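Local coordinates for response regulator receiver protein (Sinorhizobium medicae, PDB 2RDM) that probably serves as a phosphorylation-controlled receiver module in two-component signalling, although its particular output and partners are unknown, at residues 4-9 / 50-55; 23-28 / 111-116; 81-86 / 118-123. The protein carries 1 engineered substitution. All blocks are in the same frame, centred on the assembly; numbering follows the deposited sequence. Where two conformers were deposited one is given.

Contact 1 of 3, residues 4-9 / 50-55; sequences EAVTIL and AIDGVV
Leu-9 and Val-54 form a parallel beta bridge between strands 7-11 and 53-57, neighbours in the central sheet of a CheY-like receiver fold. Leu-9 holds both sides of Val-54: its N donates to Gly-53 O at 3.0 Å, and its O accepts from Val-55 N at 2.8 Å. Ahead of the bridge, Asp-52 N donates to Thr-7 O at 2.9 Å. The side chain of Asp-52 then turns back to the same residue. Its CG stands beside the backbone N (chi1 -57°), which brings OD2 to Thr-7 N at 2.8 Å in a nearly straight bond (177°), made through the anti lone pair, the one away from OD1. An aspartate suits this place because its short carboxylate reaches and takes up the Thr-7 N-H, which an apolar side chain could not do. A water 2.7 Å from Asp-52 OD2 also lies within bonding distance of Ala-5 O, so OD2 is approached by two partners. The CB of Asp-52 rests against Val-6 CG1. Further on, Ile-8 CD1 lies 3.9 Å from Gly-53 CA; a beta carbon there would probably come too close to that methyl, consistent with a glycine at this position. The branched Ile-8 and Val-55 meet through their CG2 methyls at 3.7 Å. On this face of the sheet Ile-8 and Val-55 pack against Val-117 of helix 110-122. Leu-9 points to the other face, onto Ala-41, Met-44 and Leu-45 of helix 38-46, while strands 31-35 and 82-86 extend the sheet beyond the pair.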
loop_
_atom_site.group_PDB
_atom_site.type_symbol
_atom_site.label_atom_id
_atom_site.label_comp_id
_atom_site.label_asym_id
_atom_site.label_seq_id
_atom_site.Cartn_x
_atom_site.Cartn_y
_atom_site.Cartn_z
ATOM N N GLU A 4 -26.474 2.032 14.858
ATOM C CA GLU A 4 -25.689 2.589 15.950
ATOM C C GLU A 4 -24.364 1.863 16.144
ATOM O O GLU A 4 -23.384 2.454 16.617
ATOM C CB GLU A 4 -26.516 2.580 17.246
ATOM C CG GLU A 4 -25.964 3.447 18.394
ATOM C CD GLU A 4 -26.075 4.953 18.154
ATOM O OE1 GLU A 4 -26.905 5.400 17.329
ATOM O OE2 GLU A 4 -25.325 5.699 18.816
ATOM N N ALA A 5 -24.326 0.592 15.766
ATOM C CA ALA A 5 -23.154 -0.229 16.039
ATOM C C ALA A 5 -22.676 -1.033 14.839
ATOM O O ALA A 5 -23.410 -1.240 13.874
ATOM C CB ALA A 5 -23.427 -1.146 17.205
ATOM N N VAL A 6 -21.427 -1.481 14.936
ATOM C CA VAL A 6 -20.776 -2.269 13.911
ATOM C C VAL A 6 -20.861 -3.711 14.363
ATOM O O VAL A 6 -20.435 -4.039 15.466
ATOM C CB VAL A 6 -19.287 -1.854 13.754
ATOM C CG1 VAL A 6 -18.543 -2.773 12.767
ATOM C CG2 VAL A 6 -19.193 -0.408 13.308
ATOM N N THR A 7 -21.387 -4.575 13.503
ATOM C CA THR A 7 -21.595 -5.975 13.863
ATOM C C THR A 7 -20.545 -6.894 13.250
ATOM O O THR A 7 -20.343 -6.900 12.034
ATOM C CB THR A 7 -22.998 -6.445 13.427
ATOM O OG1 THR A 7 -23.980 -5.553 13.973
ATOM C CG2 THR A 7 -23.275 -7.868 13.916
ATOM N N ILE A 8 -19.910 -7.704 14.096
ATOM C CA ILE A 8 -18.928 -8.655 13.630
ATOM C C ILE A 8 -19.475 -10.073 13.808
ATOM O O ILE A 8 -19.923 -10.437 14.895
ATOM C CB ILE A 8 -17.598 -8.494 14.393
ATOM C CG1 ILE A 8 -17.038 -7.056 14.241
ATOM C CG2 ILE A 8 -16.611 -9.528 13.951
ATOM C CD1 ILE A 8 -16.740 -6.622 12.820
ATOM N N LEU A 9 -19.486 -10.842 12.717
ATOM C CA LEU A 9 -19.842 -12.242 12.788
ATOM C C LEU A 9 -18.567 -12.938 13.186
ATOM O O LEU A 9 -17.571 -12.845 12.469
ATOM C CB LEU A 9 -20.312 -12.749 11.430
ATOM C CG LEU A 9 -20.767 -14.213 11.327
ATOM C CD1 LEU A 9 -21.871 -14.558 12.337
ATOM C CD2 LEU A 9 -21.200 -14.541 9.915
ATOM N N ALA A 50 -27.569 -7.706 9.225
ATOM C CA ALA A 50 -26.549 -6.683 9.000
ATOM C C ALA A 50 -25.230 -7.176 9.574
ATOM O O ALA A 50 -25.055 -7.213 10.791
ATOM C CB ALA A 50 -26.950 -5.364 9.648
ATOM N N ILE A 51 -24.326 -7.586 8.688
ATOM C CA ILE A 51 -22.992 -8.047 9.078
ATOM C C ILE A 51 -21.927 -7.154 8.446
ATOM O O ILE A 51 -21.847 -7.050 7.216
ATOM C CB ILE A 51 -22.753 -9.520 8.658
ATOM C CG1 ILE A 51 -23.850 -10.455 9.207
ATOM C CG2 ILE A 51 -21.334 -9.981 9.049
ATOM C CD1 ILE A 51 -23.669 -10.911 10.657
ATOM N N ASP A 52 -21.102 -6.529 9.284
ATOM C CA ASP A 52 -20.117 -5.572 8.807
ATOM C C ASP A 52 -18.709 -6.136 8.662
ATOM O O ASP A 52 -17.872 -5.531 8.009
ATOM C CB ASP A 52 -20.102 -4.361 9.725
ATOM C CG ASP A 52 -21.468 -3.701 9.832
ATOM O OD1 ASP A 52 -21.980 -3.221 8.801
ATOM O OD2 ASP A 52 -22.024 -3.685 10.950
ATOM N N GLY A 53 -18.443 -7.289 9.255
ATOM C CA GLY A 53 -17.124 -7.883 9.118
ATOM C C GLY A 53 -17.210 -9.297 9.621
ATOM O O GLY A 53 -18.151 -9.647 10.340
ATOM N N VAL A 54 -16.235 -10.116 9.255
ATOM C CA VAL A 54 -16.315 -11.526 9.572
ATOM C C VAL A 54 -14.964 -11.968 10.133
ATOM O O VAL A 54 -13.941 -11.742 9.501
ATOM C CB VAL A 54 -16.687 -12.378 8.318
ATOM C CG1 VAL A 54 -16.622 -13.870 8.634
ATOM C CG2 VAL A 54 -18.085 -12.000 7.778
ATOM N N VAL A 55 -14.992 -12.540 11.331
ATOM C CA VAL A 55 -13.807 -13.137 11.957
ATOM C C VAL A 55 -14.070 -14.635 12.110
ATOM O O VAL A 55 -14.924 -15.027 12.917
ATOM C CB VAL A 55 -13.517 -12.510 13.339
ATOM C CG1 VAL A 55 -12.302 -13.132 13.949
ATOM C CG2 VAL A 55 -13.265 -11.010 13.231
HETATM O O HOH W 1 -24.530 -3.165 11.691
#

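Contact 2 of 3, residues 23-28 / 111-116; sequences STLTDA and AQLITA
Ile-114 of helix 110-122 pushes its CD1 methyl into a shallow hollow at the end of helix 15-27, formed by Thr-24, Leu-25 and, just beyond the helix, Ala-28. Here the first and last helices of the receiver fold pack together on one side of the central sheet. CD1 lies 3.7 Å from Ala-28 CB, the low floor, and equally 3.7 Å from Leu-25 CD2, whose side chain runs past the isoleucine in the opposite direction. The other wall is Thr-24 CG2, 3.8 Å from Ile-114 CD1. The threonine methyl stands anti to its own N, with OG1 beside N (chi1 -66°), which presents carbon to the partner helix while OG1 bonds back to Asp-20 O. Leu-113 makes a second, looser bump: its CD2 approaches Thr-24 CG2 at 4.2 Å. The axes of these short helical segments pass 10.1 Å apart and cross at -57°, so a long, branched isoleucine opposite a small alanine fits well. With only an alanine at Ile-114, the hollow would probably be left unfilled and its three methyls without their shared partner. With no hydrogen bond joining the two segments, adhesion here rests on close apolar fit and the exclusion of water.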
loop_
_atom_site.group_PDB
_atom_site.type_symbol
_atom_site.label_atom_id
_atom_site.label_comp_id
_atom_site.label_asym_id
_atom_site.label_seq_id
_atom_site.Cartn_x
_atom_site.Cartn_y
_atom_site.Cartn_z
ATOM N N SER A 23 -15.411 -11.107 23.863
ATOM C CA SER A 23 -15.264 -10.023 24.843
ATOM C C SER A 23 -14.229 -8.988 24.414
ATOM O O SER A 23 -14.409 -7.803 24.674
ATOM C CB SER A 23 -14.951 -10.554 26.244
ATOM O OG SER A 23 -13.816 -11.396 26.225
ATOM N N THR A 24 -13.161 -9.444 23.753
ATOM C CA THR A 24 -12.176 -8.553 23.124
ATOM C C THR A 24 -12.863 -7.600 22.147
ATOM O O THR A 24 -12.681 -6.385 22.220
ATOM C CB THR A 24 -11.054 -9.359 22.414
ATOM O OG1 THR A 24 -10.287 -10.058 23.397
ATOM C CG2 THR A 24 -10.117 -8.454 21.618
ATOM N N LEU A 25 -13.700 -8.157 21.274
ATOM C CA LEU A 25 -14.401 -7.345 20.292
ATOM C C LEU A 25 -15.471 -6.434 20.907
ATOM O O LEU A 25 -15.618 -5.285 20.480
ATOM C CB LEU A 25 -14.973 -8.219 19.165
ATOM C CG LEU A 25 -13.966 -8.922 18.239
ATOM C CD1 LEU A 25 -14.603 -10.100 17.511
ATOM C CD2 LEU A 25 -13.349 -7.936 17.243
ATOM N N THR A 26 -16.211 -6.922 21.909
ATOM C CA THR A 26 -17.214 -6.057 22.566
ATOM C C THR A 26 -16.587 -4.924 23.381
ATOM O O THR A 26 -17.131 -3.819 23.415
ATOM C CB THR A 26 -18.242 -6.826 23.423
ATOM O OG1 THR A 26 -17.559 -7.601 24.407
ATOM C CG2 THR A 26 -19.101 -7.732 22.558
ATOM N N ASP A 27 -15.435 -5.181 24.000
ATOM C CA ASP A 27 -14.678 -4.123 24.701
ATOM C C ASP A 27 -14.242 -2.994 23.768
ATOM O O ASP A 27 -14.230 -1.828 24.166
ATOM C CB ASP A 27 -13.447 -4.692 25.417
ATOM C CG ASP A 27 -13.805 -5.541 26.624
ATOM O OD1 ASP A 27 -14.943 -5.440 27.128
ATOM O OD2 ASP A 27 -12.943 -6.328 27.063
ATOM N N ALA A 28 -13.906 -3.353 22.525
ATOM C CA ALA A 28 -13.482 -2.393 21.508
ATOM C C ALA A 28 -14.632 -1.636 20.854
ATOM O O ALA A 28 -14.401 -0.763 20.021
ATOM C CB ALA A 28 -12.659 -3.078 20.457
ATOM N N ALA A 111 -4.810 -6.824 20.836
ATOM C CA ALA A 111 -4.482 -5.645 20.030
ATOM C C ALA A 111 -4.390 -5.984 18.544
ATOM O O ALA A 111 -4.907 -5.253 17.705
ATOM C CB ALA A 111 -3.185 -5.024 20.509
ATOM N N GLN A 112 -3.738 -7.099 18.219
ATOM C CA GLN A 112 -3.613 -7.524 16.839
ATOM C C GLN A 112 -4.976 -7.797 16.207
ATOM O O GLN A 112 -5.199 -7.457 15.048
ATOM C CB GLN A 112 -2.781 -8.791 16.773
ATOM C CG GLN A 112 -1.292 -8.558 16.730
ATOM C CD GLN A 112 -0.548 -9.858 16.928
ATOM O OE1 GLN A 112 -0.300 -10.266 18.061
ATOM N NE2 GLN A 112 -0.213 -10.521 15.839
ATOM N N LEU A 113 -5.876 -8.424 16.967
ATOM C CA LEU A 113 -7.184 -8.772 16.437
ATOM C C LEU A 113 -7.961 -7.488 16.130
ATOM O O LEU A 113 -8.540 -7.341 15.045
ATOM C CB LEU A 113 -7.966 -9.644 17.420
ATOM C CG LEU A 113 -9.448 -9.917 17.100
ATOM C CD1 LEU A 113 -9.647 -10.525 15.707
ATOM C CD2 LEU A 113 -10.044 -10.829 18.167
ATOM N N ILE A 114 -7.936 -6.571 17.085
ATOM C CA ILE A 114 -8.688 -5.305 16.995
ATOM C C ILE A 114 -8.163 -4.401 15.865
ATOM O O ILE A 114 -8.949 -3.793 15.117
ATOM C CB ILE A 114 -8.648 -4.560 18.360
ATOM C CG1 ILE A 114 -9.441 -5.322 19.444
ATOM C CG2 ILE A 114 -9.179 -3.152 18.225
ATOM C CD1 ILE A 114 -10.802 -5.863 18.994
ATOM N N THR A 115 -6.839 -4.300 15.768
ATOM C CA THR A 115 -6.173 -3.568 14.696
ATOM C C THR A 115 -6.539 -4.138 13.327
ATOM O O THR A 115 -6.880 -3.394 12.437
ATOM C CB THR A 115 -4.631 -3.542 14.895
ATOM O OG1 THR A 115 -4.338 -2.874 16.132
ATOM C CG2 THR A 115 -3.968 -2.793 13.762
ATOM N N ALA A 116 -6.509 -5.463 13.181
ATOM C CA ALA A 116 -6.863 -6.105 11.924
ATOM C C ALA A 116 -8.293 -5.780 11.516
ATOM O O ALA A 116 -8.538 -5.367 10.384
ATOM C CB ALA A 116 -6.684 -7.626 12.034
#

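Contact 3 of 3, residues 81-86 / 118-123; sequences PIVYIS and SQLLNA
Leu-120 of helix 110-122 lies against the start of strand 82-86, and its side chain can be traced along the strand from CB to its tip. CB meets Pro-81 CB at 3.8 Å, carbon on carbon, where the two backbones come nearest. CG stands beside the backbone N (chi1 -66°), and CD1 continues the chain fully extended (chi2 176°), so that the branch is carried past the proline and along the strand. There CD1 touches two things: the carbonyl oxygen of Ile-82 at 3.5 Å, a plain van der Waals contact, and Val-83 CG2 at 3.8 Å, reached obliquely. A leucine suits this place, since its reach spans from Pro-81 to Val-83 with hydrocarbon alone. Next along the helix, Leu-121 comes across Pro-81 at about a right angle, its CD2 3.9 Å from Pro-81 CG. The compact proline ring thus fits between two successive leucines; having no N-H, it brings no donor to this apolar spot, while its carbonyl still accepts from Val-54 N. No hydrogen bond crosses between the segments, and the contact rests mainly on apolar side chains. Leu-121 also packs on Phe-30, and Asn-122 ND2 bonds to Gln-112 O of a neighbouring subunit, so this end of the helix serves the assembly as well. Within the fold, the helix covers the face carrying Val-83, which also touches Leu-104 of strand 102-105. Ile-82 points away from Leu-120 and packs on Ala-70, Ala-73 and Arg-74 of helix 66-76, while strands 53-57 and 102-105 flank strand 82-86.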
loop_
_atom_site.group_PDB
_atom_site.type_symbol
_atom_site.label_atom_id
_atom_site.label_comp_id
_atom_site.label_asym_id
_atom_site.label_seq_id
_atom_site.Cartn_x
_atom_site.Cartn_y
_atom_site.Cartn_z
ATOM N N PRO A 81 -14.861 -7.007 5.170
ATOM C CA PRO A 81 -13.684 -7.294 5.977
ATOM C C PRO A 81 -13.632 -8.769 6.397
ATOM O O PRO A 81 -14.601 -9.297 6.932
ATOM C CB PRO A 81 -13.883 -6.402 7.197
ATOM C CG PRO A 81 -14.622 -5.210 6.634
ATOM C CD PRO A 81 -15.610 -5.848 5.698
ATOM N N ILE A 82 -12.514 -9.423 6.130
ATOM C CA ILE A 82 -12.400 -10.847 6.441
ATOM C C ILE A 82 -11.106 -11.036 7.222
ATOM O O ILE A 82 -10.040 -10.671 6.725
ATOM C CB ILE A 82 -12.356 -11.712 5.161
ATOM C CG1 ILE A 82 -13.642 -11.571 4.334
ATOM C CG2 ILE A 82 -12.042 -13.187 5.496
ATOM C CD1 ILE A 82 -14.883 -12.183 4.948
ATOM N N VAL A 83 -11.221 -11.542 8.450
ATOM C CA VAL A 83 -10.062 -11.944 9.249
ATOM C C VAL A 83 -10.196 -13.429 9.544
ATOM O O VAL A 83 -11.168 -13.853 10.176
ATOM C CB VAL A 83 -9.958 -11.178 10.589
ATOM C CG1 VAL A 83 -8.727 -11.633 11.391
ATOM C CG2 VAL A 83 -9.879 -9.646 10.360
ATOM N N TYR A 84 -9.194 -14.200 9.142
ATOM C CA TYR A 84 -9.144 -15.621 9.473
ATOM C C TYR A 84 -8.349 -15.839 10.744
ATOM O O TYR A 84 -7.355 -15.158 10.983
ATOM C CB TYR A 84 -8.468 -16.410 8.363
ATOM C CG TYR A 84 -9.059 -16.275 6.965
ATOM C CD1 TYR A 84 -10.225 -16.962 6.604
ATOM C CD2 TYR A 84 -8.438 -15.474 6.003
ATOM C CE1 TYR A 84 -10.743 -16.859 5.320
ATOM C CE2 TYR A 84 -8.950 -15.362 4.711
ATOM C CZ TYR A 84 -10.116 -16.030 4.388
ATOM O OH TYR A 84 -10.589 -15.961 3.121
ATOM N N ILE A 85 -8.747 -16.835 11.537
ATOM C CA ILE A 85 -8.060 -17.170 12.785
ATOM C C ILE A 85 -7.659 -18.642 12.733
ATOM O O ILE A 85 -8.530 -19.506 12.693
ATOM C CB ILE A 85 -8.973 -16.952 14.024
ATOM C CG1 ILE A 85 -9.505 -15.514 14.109
ATOM C CG2 ILE A 85 -8.272 -17.380 15.312
ATOM C CD1 ILE A 85 -8.481 -14.422 14.098
ATOM N N SER A 86 -6.365 -18.866 12.811
ATOM C CA SER A 86 -5.875 -20.203 12.681
ATOM C C SER A 86 -4.918 -20.632 13.712
ATOM O O SER A 86 -4.213 -19.858 14.257
ATOM C CB SER A 86 -5.290 -20.422 11.333
ATOM O OG SER A 86 -3.977 -19.996 11.334
ATOM N N SER A 118 -10.350 -3.345 12.592
ATOM C CA SER A 118 -10.564 -1.880 12.406
ATOM C C SER A 118 -9.955 -1.362 11.111
ATOM O O SER A 118 -10.570 -0.552 10.394
ATOM C CB SER A 118 -9.958 -1.114 13.592
ATOM O OG SER A 118 -10.463 -1.581 14.833
ATOM N N GLN A 119 -8.735 -1.813 10.810
ATOM C CA GLN A 119 -8.040 -1.443 9.583
ATOM C C GLN A 119 -8.824 -1.866 8.332
ATOM O O GLN A 119 -8.936 -1.111 7.378
ATOM C CB GLN A 119 -6.650 -2.097 9.583
ATOM C CG GLN A 119 -5.802 -1.829 8.394
ATOM C CD GLN A 119 -4.509 -2.615 8.478
ATOM O OE1 GLN A 119 -3.872 -2.666 9.538
ATOM N NE2 GLN A 119 -4.128 -3.245 7.377
ATOM N N LEU A 120 -9.369 -3.077 8.342
ATOM C CA LEU A 120 -10.140 -3.560 7.199
ATOM C C LEU A 120 -11.488 -2.865 7.046
ATOM O O LEU A 120 -11.920 -2.621 5.929
ATOM C CB LEU A 120 -10.325 -5.065 7.274
ATOM C CG LEU A 120 -9.020 -5.861 7.142
ATOM C CD1 LEU A 120 -9.318 -7.350 7.324
ATOM C CD2 LEU A 120 -8.308 -5.589 5.831
ATOM N N LEU A 121 -12.135 -2.543 8.167
ATOM C CA LEU A 121 -13.371 -1.749 8.130
ATOM C C LEU A 121 -13.083 -0.358 7.618
ATOM O O LEU A 121 -13.837 0.162 6.796
ATOM C CB LEU A 121 -14.005 -1.651 9.514
ATOM C CG LEU A 121 -14.732 -2.884 10.041
ATOM C CD1 LEU A 121 -14.759 -2.805 11.533
ATOM C CD2 LEU A 121 -16.140 -2.964 9.485
ATOM N N ASN A 122 -11.980 0.231 8.077
ATOM C CA ASN A 122 -11.578 1.577 7.644
ATOM C C ASN A 122 -11.235 1.672 6.159
ATOM O O ASN A 122 -11.447 2.711 5.534
ATOM C CB ASN A 122 -10.387 2.079 8.466
ATOM C CG ASN A 122 -10.730 2.308 9.935
ATOM O OD1 ASN A 122 -11.875 2.156 10.350
ATOM N ND2 ASN A 122 -9.728 2.651 10.731
ATOM N N ALA A 123 -10.711 0.583 5.598
ATOM C CA ALA A 123 -10.274 0.545 4.196
ATOM C C ALA A 123 -11.417 0.441 3.173
ATOM O O ALA A 123 -11.178 0.550 1.967
ATOM C CB ALA A 123 -9.261 -0.593 3.992
#

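In the fold
The three contacts lie close together, their centres 11 to 13 Å apart. Contact 1 closes before contact 3 opens, whereas contact 2 alternates along the chain with both. Contacts 1 and 3 share the parallel sheet through neighbouring strands 53-57 and 82-86, joined by probable backbone hydrogen bonds of Val-54 with Pro-81 and Val-83; contacts 2 and 3 share helix 110-122. Methyl contacts join the other pairs: Ile-8 CG2 lies 4.1 Å from Leu-25 CD1, Val-55 CG1 4.1 Å from Leu-113 CD1, and Ala-116 CB 4.1 Å from Val-83 CG2. Together they tie the first and last helices to the sheet. Strand 53-57 ends at Asp-57, the predicted phosphorylation site, unmodified here; all three contacts also touch another subunit.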